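Dipicolinate synthase subunit A (Bacillus halodurans, PDB 3D4O) probably serves as one subunit of dipicolinate synthase, the enzyme that makes dipicolinic acid for bacterial spores, and carries Rossmann-type domains suited to binding a dinucleotide. Local coordinates at residues 155-160 against 178-183; 149-154 against 214-219; 140-145 against 171-176; 237-242 against 261-266; 184-189 against 201-206. One frame throughout, in Å; residues are numbered along the deposited sequence.

Interaction 1: 155-160 against 178-183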
# COMPACT_ATOMS: atom_id res chain seq x y z
N GLY C 155 2.61 -13.72 -4.82
CA GLY C 155 2.22 -15.11 -4.74
C GLY C 155 0.75 -15.38 -4.52
O GLY C 155 0.29 -16.52 -4.57
N ALA C 156 0.01 -14.32 -4.28
CA ALA C 156 -1.45 -14.43 -4.04
C ALA C 156 -2.18 -14.53 -5.34
O ALA C 156 -1.65 -14.19 -6.38
CB ALA C 156 -1.97 -13.17 -3.27
N ASN C 157 -3.40 -15.05 -5.27
CA ASN C 157 -4.28 -15.13 -6.42
C ASN C 157 -5.08 -13.86 -6.52
O ASN C 157 -5.89 -13.58 -5.66
CB ASN C 157 -5.23 -16.32 -6.30
CG ASN C 157 -4.50 -17.66 -6.43
OD1 ASN C 157 -3.41 -17.75 -7.01
ND2 ASN C 157 -5.11 -18.70 -5.90
N VAL C 158 -4.85 -13.11 -7.59
CA VAL C 158 -5.53 -11.83 -7.80
C VAL C 158 -6.28 -11.80 -9.09
O VAL C 158 -5.74 -12.13 -10.13
CB VAL C 158 -4.49 -10.66 -7.83
CG1 VAL C 158 -5.16 -9.30 -8.18
CG2 VAL C 158 -3.75 -10.60 -6.49
N ALA C 159 -7.55 -11.43 -9.01
CA ALA C 159 -8.42 -11.28 -10.18
C ALA C 159 -8.73 -9.83 -10.39
O ALA C 159 -8.95 -9.08 -9.41
CB ALA C 159 -9.72 -12.03 -10.02
N VAL C 160 -8.66 -9.42 -11.65
CA VAL C 160 -9.12 -8.09 -12.07
C VAL C 160 -10.27 -8.33 -13.03
O VAL C 160 -10.19 -9.18 -13.93
CB VAL C 160 -8.06 -7.23 -12.75
CG1 VAL C 160 -8.69 -5.90 -13.20
CG2 VAL C 160 -6.85 -6.94 -11.85
N GLY C 178 4.34 -9.64 -8.64
CA GLY C 178 4.39 -11.05 -8.22
C GLY C 178 3.10 -11.73 -7.87
O GLY C 178 3.10 -12.88 -7.47
N ALA C 179 1.96 -11.06 -8.08
CA ALA C 179 0.66 -11.75 -7.92
C ALA C 179 0.40 -12.69 -9.09
O ALA C 179 0.95 -12.54 -10.15
CB ALA C 179 -0.48 -10.76 -7.79
N LYS C 180 -0.41 -13.71 -8.87
CA LYS C 180 -0.84 -14.61 -9.95
C LYS C 180 -2.17 -14.03 -10.34
O LYS C 180 -3.17 -14.19 -9.67
CB LYS C 180 -0.93 -16.05 -9.48
CG LYS C 180 0.42 -16.64 -9.17
CD LYS C 180 0.32 -17.94 -8.38
CE LYS C 180 1.73 -18.55 -8.14
NZ LYS C 180 2.71 -17.57 -7.56
N VAL C 181 -2.12 -13.31 -11.44
CA VAL C 181 -3.21 -12.52 -11.89
C VAL C 181 -4.06 -13.16 -12.95
O VAL C 181 -3.58 -13.68 -13.94
CB VAL C 181 -2.72 -11.18 -12.46
CG1 VAL C 181 -3.90 -10.41 -13.03
CG2 VAL C 181 -1.94 -10.34 -11.40
N LYS C 182 -5.34 -13.09 -12.70
CA LYS C 182 -6.30 -13.57 -13.70
C LYS C 182 -7.21 -12.40 -13.97
O LYS C 182 -7.50 -11.63 -13.08
CB LYS C 182 -7.07 -14.80 -13.24
CG LYS C 182 -7.85 -14.65 -11.96
CD LYS C 182 -8.84 -15.84 -11.77
CE LYS C 182 -8.15 -17.15 -11.50
NZ LYS C 182 -9.09 -18.34 -11.27
N VAL C 183 -7.58 -12.25 -15.23
CA VAL C 183 -8.43 -11.15 -15.65
C VAL C 183 -9.69 -11.68 -16.34
O VAL C 183 -9.66 -12.53 -17.24
CB VAL C 183 -7.68 -10.13 -16.57
CG1 VAL C 183 -8.58 -8.86 -16.82
CG2 VAL C 183 -6.32 -9.70 -15.98

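Interaction 2: 149-154 against 214-219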
# COMPACT_ATOMS: atom_id res chain seq x y z
N THR C 149 -4.56 -6.50 3.72
CA THR C 149 -4.34 -7.95 3.74
C THR C 149 -3.28 -8.32 4.79
O THR C 149 -2.42 -7.50 5.15
CB THR C 149 -3.93 -8.48 2.38
OG1 THR C 149 -2.71 -7.83 1.98
CG2 THR C 149 -5.05 -8.22 1.35
N ASP C 150 -3.41 -9.52 5.34
CA ASP C 150 -2.45 -9.99 6.33
C ASP C 150 -1.48 -10.97 5.69
O ASP C 150 -0.69 -11.60 6.34
CB ASP C 150 -3.14 -10.56 7.57
CG ASP C 150 -3.84 -11.90 7.31
OD1 ASP C 150 -3.94 -12.36 6.15
OD2 ASP C 150 -4.26 -12.48 8.30
N PHE C 151 -1.54 -11.04 4.39
CA PHE C 151 -0.68 -11.88 3.55
C PHE C 151 -0.09 -11.03 2.43
O PHE C 151 -0.58 -9.93 2.13
CB PHE C 151 -1.48 -13.07 2.95
CG PHE C 151 -2.72 -12.65 2.21
CD1 PHE C 151 -2.67 -12.23 0.89
CD2 PHE C 151 -3.96 -12.66 2.84
CE1 PHE C 151 -3.82 -11.81 0.20
CE2 PHE C 151 -5.10 -12.26 2.16
CZ PHE C 151 -5.03 -11.84 0.84
N THR C 152 0.96 -11.53 1.80
CA THR C 152 1.60 -10.82 0.68
C THR C 152 0.79 -10.94 -0.60
O THR C 152 0.20 -11.97 -0.91
CB THR C 152 3.06 -11.32 0.37
OG1 THR C 152 3.04 -12.73 0.06
CG2 THR C 152 4.05 -11.04 1.57
N ILE C 153 0.79 -9.85 -1.34
CA ILE C 153 0.22 -9.81 -2.70
C ILE C 153 1.08 -10.70 -3.59
O ILE C 153 0.60 -11.35 -4.51
CB ILE C 153 0.20 -8.38 -3.28
CG1 ILE C 153 -0.63 -7.47 -2.37
CG2 ILE C 153 -0.38 -8.39 -4.67
CD1 ILE C 153 -1.97 -8.05 -2.03
N HIS C 154 2.37 -10.71 -3.28
CA HIS C 154 3.32 -11.57 -3.97
C HIS C 154 2.87 -13.01 -3.74
O HIS C 154 2.67 -13.44 -2.58
CB HIS C 154 4.73 -11.34 -3.40
CG HIS C 154 5.82 -12.07 -4.14
ND1 HIS C 154 5.83 -13.43 -4.26
CD2 HIS C 154 6.96 -11.64 -4.74
CE1 HIS C 154 6.91 -13.81 -4.91
NE2 HIS C 154 7.62 -12.74 -5.22
N VAL C 214 -9.67 -16.98 -5.28
CA VAL C 214 -9.09 -15.64 -5.35
C VAL C 214 -8.97 -14.95 -4.01
O VAL C 214 -9.92 -14.91 -3.20
CB VAL C 214 -9.85 -14.77 -6.38
CG1 VAL C 214 -9.40 -13.36 -6.32
CG2 VAL C 214 -9.59 -15.38 -7.76
N ASP C 215 -7.80 -14.37 -3.83
CA ASP C 215 -7.47 -13.69 -2.58
C ASP C 215 -7.82 -12.21 -2.57
O ASP C 215 -8.14 -11.65 -1.54
CB ASP C 215 -5.98 -13.81 -2.34
CG ASP C 215 -5.54 -15.21 -2.16
OD1 ASP C 215 -6.18 -15.92 -1.35
OD2 ASP C 215 -4.55 -15.59 -2.81
N VAL C 216 -7.65 -11.58 -3.72
CA VAL C 216 -7.97 -10.16 -3.89
C VAL C 216 -8.61 -10.00 -5.25
O VAL C 216 -8.08 -10.48 -6.25
CB VAL C 216 -6.74 -9.20 -3.79
CG1 VAL C 216 -7.19 -7.70 -3.91
CG2 VAL C 216 -6.00 -9.39 -2.45
N CYS C 217 -9.76 -9.38 -5.25
CA CYS C 217 -10.51 -9.14 -6.46
C CYS C 217 -10.75 -7.64 -6.64
O CYS C 217 -11.32 -6.99 -5.76
CB CYS C 217 -11.83 -9.86 -6.37
SG CYS C 217 -12.92 -9.62 -7.80
N ILE C 218 -10.28 -7.12 -7.77
CA ILE C 218 -10.46 -5.72 -8.11
C ILE C 218 -11.43 -5.58 -9.24
O ILE C 218 -11.20 -6.09 -10.33
CB ILE C 218 -9.11 -5.08 -8.56
CG1 ILE C 218 -8.08 -5.29 -7.42
CG2 ILE C 218 -9.35 -3.63 -8.93
CD1 ILE C 218 -6.77 -5.85 -7.89
N ASN C 219 -12.57 -4.94 -8.98
CA ASN C 219 -13.53 -4.71 -10.04
C ASN C 219 -13.38 -3.35 -10.70
O ASN C 219 -13.25 -2.33 -10.03
CB ASN C 219 -14.97 -4.81 -9.57
CG ASN C 219 -15.95 -4.51 -10.70
OD1 ASN C 219 -15.88 -5.13 -11.75
ND2 ASN C 219 -16.80 -3.52 -10.50

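Interaction 3: 140-145 against 171-176. With EDO (1,2-ethanediol), chain L.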
# COMPACT_ATOMS: atom_id res chain seq x y z
N GLY C 140 -2.77 3.43 -6.00
CA GLY C 140 -3.63 3.46 -4.82
C GLY C 140 -4.23 2.10 -4.53
O GLY C 140 -4.39 1.71 -3.39
N THR C 141 -4.58 1.38 -5.59
CA THR C 141 -5.19 0.05 -5.47
C THR C 141 -4.17 -0.93 -4.86
O THR C 141 -4.46 -1.71 -3.99
CB THR C 141 -5.69 -0.47 -6.85
OG1 THR C 141 -6.67 0.44 -7.35
CG2 THR C 141 -6.33 -1.90 -6.72
N ILE C 142 -2.93 -0.80 -5.30
CA ILE C 142 -1.86 -1.64 -4.79
C ILE C 142 -1.62 -1.32 -3.32
O ILE C 142 -1.52 -2.20 -2.48
CB ILE C 142 -0.60 -1.45 -5.63
CG1 ILE C 142 -0.75 -2.31 -6.89
CG2 ILE C 142 0.70 -1.81 -4.89
CD1 ILE C 142 0.27 -1.90 -7.96
N MSE C 143 -1.54 -0.02 -3.03
CA MSE C 143 -1.31 0.42 -1.64
C MSE C 143 -2.41 -0.15 -0.75
O MSE C 143 -2.16 -0.64 0.33
CB MSE C 143 -1.26 1.95 -1.53
CG MSE C 143 -1.33 2.44 -0.08
SE MSE C 143 -1.82 4.34 0.05
CE MSE C 143 -3.75 4.19 -0.38
N MSE C 144 -3.64 -0.10 -1.23
CA MSE C 144 -4.77 -0.61 -0.43
C MSE C 144 -4.74 -2.13 -0.20
O MSE C 144 -5.10 -2.63 0.87
CB MSE C 144 -6.12 -0.33 -1.08
CG MSE C 144 -6.35 1.06 -1.64
SE MSE C 144 -8.03 1.78 -1.01
CE MSE C 144 -6.93 1.95 0.65
N ALA C 145 -4.40 -2.84 -1.25
CA ALA C 145 -4.41 -4.31 -1.21
C ALA C 145 -3.35 -4.76 -0.21
O ALA C 145 -3.56 -5.71 0.57
CB ALA C 145 -4.15 -4.89 -2.60
N ALA C 171 -4.13 -4.52 -13.64
CA ALA C 171 -3.72 -5.92 -13.76
C ALA C 171 -2.20 -6.03 -13.99
O ALA C 171 -1.50 -6.81 -13.34
CB ALA C 171 -4.49 -6.61 -14.85
N ARG C 172 -1.69 -5.14 -14.83
CA ARG C 172 -0.27 -5.13 -15.19
C ARG C 172 0.62 -4.95 -13.95
O ARG C 172 1.65 -5.59 -13.78
CB ARG C 172 -0.01 -4.03 -16.25
CG ARG C 172 1.39 -4.03 -16.87
CD ARG C 172 1.53 -3.05 -18.09
NE ARG C 172 1.22 -3.57 -19.44
CZ ARG C 172 0.20 -3.16 -20.21
NH1 ARG C 172 -0.63 -2.24 -19.74
NH2 ARG C 172 0.03 -3.65 -21.46
N LYS C 173 0.20 -4.05 -13.09
CA LYS C 173 0.93 -3.75 -11.86
C LYS C 173 0.82 -4.86 -10.80
O LYS C 173 1.74 -5.11 -10.08
CB LYS C 173 0.54 -2.38 -11.30
CG LYS C 173 1.23 -1.30 -12.10
CD LYS C 173 0.94 0.12 -11.63
CE LYS C 173 2.00 1.13 -12.20
NZ LYS C 173 2.18 1.27 -13.66
N PHE C 174 -0.31 -5.53 -10.69
CA PHE C 174 -0.38 -6.61 -9.71
C PHE C 174 0.56 -7.73 -10.17
O PHE C 174 1.28 -8.33 -9.36
CB PHE C 174 -1.80 -7.09 -9.43
CG PHE C 174 -2.47 -6.31 -8.36
CD1 PHE C 174 -2.33 -6.69 -7.03
CD2 PHE C 174 -3.18 -5.16 -8.65
CE1 PHE C 174 -2.90 -5.95 -6.02
CE2 PHE C 174 -3.77 -4.44 -7.66
CZ PHE C 174 -3.64 -4.83 -6.33
N ALA C 175 0.60 -7.94 -11.47
CA ALA C 175 1.42 -9.00 -12.05
C ALA C 175 2.89 -8.67 -11.87
O ALA C 175 3.68 -9.51 -11.48
CB ALA C 175 1.10 -9.23 -13.49
N ALA C 176 3.25 -7.42 -12.12
CA ALA C 176 4.67 -7.03 -12.06
C ALA C 176 5.14 -7.10 -10.61
O ALA C 176 6.35 -7.23 -10.34
CB ALA C 176 4.93 -5.66 -12.68
C1 EDO L . 1.85 -8.33 -17.29
O1 EDO L . 2.11 -8.19 -18.69
C2 EDO L . 3.16 -8.31 -16.51
O2 EDO L . 3.15 -7.16 -15.67

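Interaction 4: 237-242 against 261-266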
# COMPACT_ATOMS: atom_id res chain seq x y z
N HIS C 237 -11.68 -14.89 3.25
CA HIS C 237 -10.70 -13.82 3.52
C HIS C 237 -10.52 -12.89 2.33
O HIS C 237 -9.73 -11.96 2.38
CB HIS C 237 -9.35 -14.44 3.84
CG HIS C 237 -8.74 -15.14 2.68
ND1 HIS C 237 -8.87 -16.50 2.48
CD2 HIS C 237 -8.04 -14.67 1.62
CE1 HIS C 237 -8.26 -16.83 1.36
NE2 HIS C 237 -7.76 -15.74 0.80
N THR C 238 -11.27 -13.12 1.25
CA THR C 238 -11.08 -12.34 0.04
C THR C 238 -11.33 -10.85 0.28
O THR C 238 -12.21 -10.47 1.04
CB THR C 238 -11.97 -12.79 -1.10
OG1 THR C 238 -11.85 -14.19 -1.26
CG2 THR C 238 -11.52 -12.12 -2.39
N PHE C 239 -10.53 -10.04 -0.39
CA PHE C 239 -10.68 -8.58 -0.33
C PHE C 239 -11.13 -8.09 -1.70
O PHE C 239 -10.46 -8.29 -2.71
CB PHE C 239 -9.37 -7.95 0.11
CG PHE C 239 -9.40 -6.43 0.22
CD1 PHE C 239 -10.53 -5.77 0.64
CD2 PHE C 239 -8.26 -5.70 -0.01
CE1 PHE C 239 -10.54 -4.41 0.75
CE2 PHE C 239 -8.25 -4.34 0.13
CZ PHE C 239 -9.40 -3.69 0.53
N VAL C 240 -12.30 -7.47 -1.74
CA VAL C 240 -12.83 -6.95 -3.00
C VAL C 240 -12.66 -5.43 -3.03
O VAL C 240 -13.20 -4.74 -2.19
CB VAL C 240 -14.33 -7.21 -3.20
CG1 VAL C 240 -14.82 -6.46 -4.46
CG2 VAL C 240 -14.66 -8.73 -3.28
N ILE C 241 -11.90 -4.95 -4.00
CA ILE C 241 -11.70 -3.52 -4.17
C ILE C 241 -12.47 -3.11 -5.42
O ILE C 241 -12.14 -3.55 -6.52
CB ILE C 241 -10.19 -3.15 -4.30
CG1 ILE C 241 -9.42 -3.45 -3.00
CG2 ILE C 241 -10.02 -1.66 -4.55
CD1 ILE C 241 -7.88 -3.17 -3.10
N ASP C 242 -13.53 -2.33 -5.23
CA ASP C 242 -14.40 -1.90 -6.34
C ASP C 242 -14.09 -0.47 -6.79
O ASP C 242 -14.33 0.52 -6.09
CB ASP C 242 -15.86 -2.06 -5.99
CG ASP C 242 -16.75 -2.10 -7.21
OD1 ASP C 242 -16.30 -1.76 -8.32
OD2 ASP C 242 -17.91 -2.47 -7.03
N LYS C 261 -14.97 -8.74 3.03
CA LYS C 261 -14.61 -7.31 3.06
C LYS C 261 -14.56 -6.75 1.63
O LYS C 261 -13.71 -7.13 0.82
CB LYS C 261 -13.25 -7.08 3.73
CG LYS C 261 -12.87 -5.61 3.87
CD LYS C 261 -11.65 -5.45 4.77
CE LYS C 261 -11.36 -3.97 5.10
NZ LYS C 261 -10.24 -3.80 6.08
N ALA C 262 -15.47 -5.85 1.36
CA ALA C 262 -15.61 -5.22 0.05
C ALA C 262 -15.75 -3.72 0.20
O ALA C 262 -16.55 -3.24 0.98
CB ALA C 262 -16.82 -5.80 -0.66
N LEU C 263 -14.95 -2.98 -0.56
CA LEU C 263 -14.95 -1.52 -0.51
C LEU C 263 -15.11 -0.87 -1.89
O LEU C 263 -14.52 -1.31 -2.88
CB LEU C 263 -13.63 -1.02 0.12
CG LEU C 263 -13.20 -1.46 1.52
CD1 LEU C 263 -11.83 -0.91 1.82
CD2 LEU C 263 -14.18 -0.99 2.57
N LEU C 264 -15.92 0.18 -1.92
CA LEU C 264 -16.12 1.02 -3.11
C LEU C 264 -15.13 2.16 -2.91
O LEU C 264 -15.30 3.00 -2.05
CB LEU C 264 -17.58 1.51 -3.20
CG LEU C 264 -18.01 2.32 -4.43
CD1 LEU C 264 -17.88 1.52 -5.71
CD2 LEU C 264 -19.44 2.79 -4.27
N VAL C 265 -14.08 2.19 -3.73
CA VAL C 265 -12.95 3.11 -3.52
C VAL C 265 -12.68 4.15 -4.62
O VAL C 265 -11.84 3.95 -5.49
CB VAL C 265 -11.67 2.30 -3.36
CG1 VAL C 265 -10.51 3.23 -3.04
CG2 VAL C 265 -11.82 1.22 -2.24
N PRO C 266 -13.41 5.27 -4.58
CA PRO C 266 -13.12 6.33 -5.55
C PRO C 266 -12.09 7.32 -5.06
O PRO C 266 -11.72 7.31 -3.90
CB PRO C 266 -14.45 7.06 -5.66
CG PRO C 266 -15.03 6.95 -4.25
CD PRO C 266 -14.59 5.58 -3.75
O HOH W 1 -12.92 -11.06 3.54

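Interaction 5: 184-189 against 201-206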
# COMPACT_ATOMS: atom_id res chain seq x y z
N GLY C 184 -10.81 -11.17 -15.86
CA GLY C 184 -12.12 -11.53 -16.41
C GLY C 184 -12.66 -10.47 -17.35
O GLY C 184 -12.60 -9.28 -17.08
N ALA C 185 -13.16 -10.93 -18.49
CA ALA C 185 -13.75 -10.01 -19.51
C ALA C 185 -14.62 -10.79 -20.46
O ALA C 185 -14.54 -11.99 -20.55
CB ALA C 185 -12.65 -9.27 -20.30
N ARG C 186 -15.45 -10.08 -21.18
CA ARG C 186 -16.35 -10.71 -22.13
C ARG C 186 -15.81 -10.80 -23.58
O ARG C 186 -16.05 -11.78 -24.28
CB ARG C 186 -17.68 -9.96 -22.13
CG ARG C 186 -18.76 -10.75 -22.80
CD ARG C 186 -20.07 -10.02 -22.85
NE ARG C 186 -19.84 -8.67 -23.35
CZ ARG C 186 -19.60 -8.36 -24.62
NH1 ARG C 186 -19.57 -9.30 -25.57
NH2 ARG C 186 -19.40 -7.10 -24.94
N GLU C 187 -15.10 -9.76 -24.01
CA GLU C 187 -14.63 -9.65 -25.41
C GLU C 187 -13.42 -10.54 -25.74
O GLU C 187 -12.45 -10.57 -25.00
CB GLU C 187 -14.33 -8.21 -25.79
CG GLU C 187 -15.56 -7.29 -25.74
CD GLU C 187 -15.82 -6.73 -24.34
OE1 GLU C 187 -15.46 -7.40 -23.36
OE2 GLU C 187 -16.37 -5.62 -24.23
N SER C 188 -13.53 -11.24 -26.86
CA SER C 188 -12.49 -12.18 -27.28
C SER C 188 -11.13 -11.51 -27.51
O SER C 188 -10.08 -12.09 -27.25
CB SER C 188 -12.92 -12.97 -28.52
OG SER C 188 -13.17 -12.10 -29.63
N ASP C 189 -11.17 -10.27 -27.99
CA ASP C 189 -9.92 -9.57 -28.29
C ASP C 189 -9.24 -9.27 -26.97
O ASP C 189 -8.03 -9.43 -26.83
CB ASP C 189 -10.10 -8.31 -29.17
CG ASP C 189 -10.98 -7.29 -28.54
OD1 ASP C 189 -12.02 -7.70 -27.98
OD2 ASP C 189 -10.66 -6.09 -28.62
N PRO C 201 -6.67 -15.42 -18.67
CA PRO C 201 -7.98 -14.85 -18.95
C PRO C 201 -9.08 -15.80 -18.62
O PRO C 201 -8.88 -17.00 -18.57
CB PRO C 201 -7.98 -14.69 -20.47
CG PRO C 201 -7.10 -15.77 -20.97
CD PRO C 201 -6.06 -16.02 -19.88
N PHE C 202 -10.24 -15.23 -18.36
CA PHE C 202 -11.44 -16.03 -18.19
C PHE C 202 -12.67 -15.26 -18.63
O PHE C 202 -12.71 -14.07 -18.48
CB PHE C 202 -11.61 -16.54 -16.76
CG PHE C 202 -11.89 -15.47 -15.72
CD1 PHE C 202 -10.86 -14.78 -15.12
CD2 PHE C 202 -13.18 -15.24 -15.29
CE1 PHE C 202 -11.09 -13.85 -14.14
CE2 PHE C 202 -13.45 -14.31 -14.29
CZ PHE C 202 -12.40 -13.61 -13.73
N HIS C 203 -13.65 -15.95 -19.19
CA HIS C 203 -14.86 -15.25 -19.62
C HIS C 203 -15.59 -14.83 -18.37
O HIS C 203 -15.81 -15.62 -17.43
CB HIS C 203 -15.76 -16.09 -20.54
CG HIS C 203 -16.81 -15.30 -21.25
ND1 HIS C 203 -18.05 -15.03 -20.71
CD2 HIS C 203 -16.81 -14.75 -22.49
CE1 HIS C 203 -18.76 -14.34 -21.58
NE2 HIS C 203 -18.04 -14.16 -22.67
N ILE C 204 -15.99 -13.58 -18.39
CA ILE C 204 -16.61 -12.94 -17.24
C ILE C 204 -17.83 -13.71 -16.74
O ILE C 204 -18.22 -13.61 -15.57
CB ILE C 204 -16.99 -11.49 -17.57
CG1 ILE C 204 -17.23 -10.71 -16.29
CG2 ILE C 204 -18.22 -11.45 -18.52
CD1 ILE C 204 -16.06 -10.55 -15.37
N SER C 205 -18.42 -14.50 -17.62
CA SER C 205 -19.65 -15.24 -17.28
C SER C 205 -19.35 -16.41 -16.35
O SER C 205 -20.25 -17.01 -15.79
CB SER C 205 -20.37 -15.73 -18.54
OG SER C 205 -19.59 -16.71 -19.21
N LYS C 206 -18.08 -16.70 -16.18
CA LYS C 206 -17.64 -17.80 -15.33
C LYS C 206 -17.03 -17.33 -14.03
O LYS C 206 -16.28 -18.05 -13.39
CB LYS C 206 -16.57 -18.63 -16.07
CG LYS C 206 -17.05 -19.17 -17.40
CD LYS C 206 -18.29 -20.01 -17.21

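Interaction 1: 155-160 against 178-183
Asn157 to Val160 and Lys180 to Val183 run side by side as parallel strands of the first beta-alpha-beta unit in the second Rossmann-type sheet of the chain, with helix 165-176 as the crossover. Backbone bonds pass back and forth: Lys180 N gives to Ala156 O (2.8 Å), Val158 N to Lys180 O, Lys182 N to Val158 O and Val160 N to Lys182 O. Ahead of the strands, Gly155 N reaches Gly178 O from above the carbonyl plane; Gly178 closes the preceding helix in a Schellman motif, at a positive phi that calls for glycine. CA-H...O contacts reinforce the pairing, as from Val181 CA to Val158 O (3.1 Å).

Apolar contacts lie on the face of Val158, Val160, Val181 and Val183, toward helix 165-176. With CG1 of Val158 anti to the backbone N (chi1 175°), CG2 is left to meet Ala179 CB at 3.5 Å.

The other face is more polar. Lys182 CG packs 3.8 Å from Ala159 CB, and its bent chain takes NZ to Glu210 O. Asn157 ND2 bonds to Asp213 O, while OD1 lies 3.9 Å from Lys180 CB. The Lys180 chain bends at its last torsion, leaving NZ 3.8 Å from Gly155 CA.

Interaction 2: 149-154 against 214-219
The linker that carries the chain from helix 127-148 into the first strand of the Rossmann-type sheet packs Thr149, Phe151 and Ile153 against Asp215 and Val216, where strand 216-219 begins. Carbon contacts hold the two segments together, and no hydrogen bond crosses between them. CG2 of Val216 is the common meeting point. It lies near the plane of the Phe151 ring, 4.2 Å from CE1, and also faces Thr149 CG2 (4.1 Å) and Ile153 CD1 (4.3 Å). The same end of the ring approaches Asp215 obliquely, Phe151 CZ lying 3.9 Å from Asp215 CB. Phe151 holds CG between its backbone N and carbonyl carbon (chi1 53°), which folds the ring back so that Thr149 CB sits 3.8 Å above its centre. An alanine in place of Phe151 would probably leave Asp215 CB and one flank of Val216 without their cover and open a gap beneath Thr149.

The carboxylate of Asp215 turns its oxygens to other partners: OD1 bonds to His237 NE2 and OD2 to Asn157 N, so both ends are satisfied. Thr149 OG1 is bonded to Ala145 O in the last turns of helix 127-148. Glu139 of the second subunit accepts hydrogen bonds from the backbone N of Ile153 and His154. The linker thus passes by the N-terminal end of strand 216-219 on its way into strand 157-161; helix 127-148 packs on Ile153, and the second subunit also touches the linker.

Interaction 3: 140-145 against 171-176
Phe174, on helix 165-176, reaches across to Thr141, Ile142 and Ala145 of helix 127-148. At its root, CB rests 3.8 Å from Val181 CG2 in strand 180-185. A chi1 of -88° then carries the ring away from its own helix toward the other one. Of the two ring flanks, CD1 meets Ile153 CG2 in the linker, whereas CD2 lies under Ile142 CG1. Farther out, Phe174 CE2 has Thr141 CG2 at 3.7 Å, in the plane of the ring, and also packs on Ile218 CD1 of strand 216-219. CE1 and CZ share Ala145 CB, which also meets the edge in plane, 3.8 Å from CZ.

The ring is thus inserted between two helices that pack on the same face of the Rossmann-type sheet: the crossover of its first beta-alpha-beta unit and the long helix leading into this domain. Their local axes pass 10.4 Å apart at 47°.

Over one ring face, Ile142 CG1 stands 3.7 Å above the plane, offset toward the rim, in a CH-pi contact. Phe174 and Ile142 point opposite ways as they pass, and the far end of Ile142 continues to Lys173. Ile142 CD1 presses on Lys173 CB at 3.4 Å, a close approach for two carbons. Ile142 also packs on Leu177 of the second subunit, and Lys173 on His154 of that subunit. Elsewhere on helix 165-176, a 1,2-ethanediol, probably from the crystallisation liquor, makes a weak hydrogen bond from O2 to Arg172 O.

Interaction 4: 237-242 against 261-266
Val240 and Asp242 exchange backbone hydrogen bonds with Lys261, Leu263 and Val265 in parallel pairing. Val240 N gives to Lys261 O, Leu263 N to Val240 O (3.0 Å), Asp242 N to Leu263 O (2.7 Å) and Val265 N to Asp242 O. Before the first of these, a water bridges the two segments, donating to Thr238 O and accepting from Lys261 N.

On one face of the pair, the edge of the Phe239 ring takes the contacts: Lys261 O lies in its plane 3.5 Å from CD1, and Leu263 CD1 lies 3.9 Å from CE1. With CG anti to the backbone N (chi1 -180°), the ring swings over its own strand, and Ile241 CG1 lies over one face near the rim, 3.4 Å above the plane of the Phe239 ring. A serine in place of Phe239 would probably leave Leu263 CD1 and Ile241 CG1 without their aromatic neighbour and open a gap beside the Lys261 chain. On the opposite face Val240 CB meets Ala262 CB at 3.8 Å, and Leu264 CD1 runs beside Asp242, 4.1 Å from CG.

A second shell fixes the polar ends. The Asp242 carboxylate is gripped by four bonds, OD1 from Asn219 ND2 and Ala244 N, OD2 from Gly249 N and Thr250 OG1. Lys261, its chain stretched out, brings NZ to His148 ND1, and the His148 ring also meets that of Phe239.

Strand 261-264 is the outermost of the sheet in this chain, with 239-242 between it and 216-219. Helix 252-257, the crossover joining the pair, covers Ala262 and Leu264, while helix 127-148 packs on Ile241 and Val265.

Interaction 5: 184-189 against 201-206
Gly184 and Ala185, at the end of strand 180-185, pair in parallel with Phe202 and His203 of strand 200-203, the outermost strand on this side of the sheet in the chain. Two backbone bonds hold the junction: Ala185 N gives to Phe202 O at 3.2 Å, and Ile204 N reaches Ala185 O at 3.0 Å from well above the carbonyl plane.

The Phe202 ring lies flat over Gly184, whose CA makes a CH-pi contact 3.5 Å from the ring centroid. Phe202 CG sits between its backbone N and carbonyl carbon (chi1 68°), which folds the ring across onto the neighbouring strand. Any CB on Gly184 would run into CZ of the ring, so this close CH-pi contact depends on glycine. Ile204 CD1 adds a contact 3.9 Å from Gly184 C.

Beyond the strand end, His203 and Arg186 lie side by side. Arg186 CA stands over the imidazole face of His203, and Arg186 CG approaches His203 NE2 at 3.5 Å. Ser205 OG lies 2.7 Å from His203 ND1 in a hydrogen bond within the segment, which steadies the ring.

Helix 188-196 is the crossover of this beta-alpha-beta unit. A second strand ending beside a glycine-rich turn, here probably a GxGxxG motif near Ala185, is typical of the Rossmann dinucleotide-binding fold.

From the N terminus, residues 140-145 open interaction 3, which closes at 171-176 and joins the entry helix to the first crossover helix. Before it closes, 149-154 and 155-160 open interactions 2 and 1, so interaction 3 crosses both. Interaction 1 closes at 178-183, and interaction 5 follows in series on the same strand, 180-185; both are nested within the long loop that interaction 2 closes at 214-219. Interaction 4 comes last, from 237-242 to 261-266. Interactions 1, 4 and 5 pair strands of one parallel sheet, interaction 2 fastens the linker to that sheet's middle, and interaction 3 lays helices over it; interactions 2 and 3 also touch the second subunit.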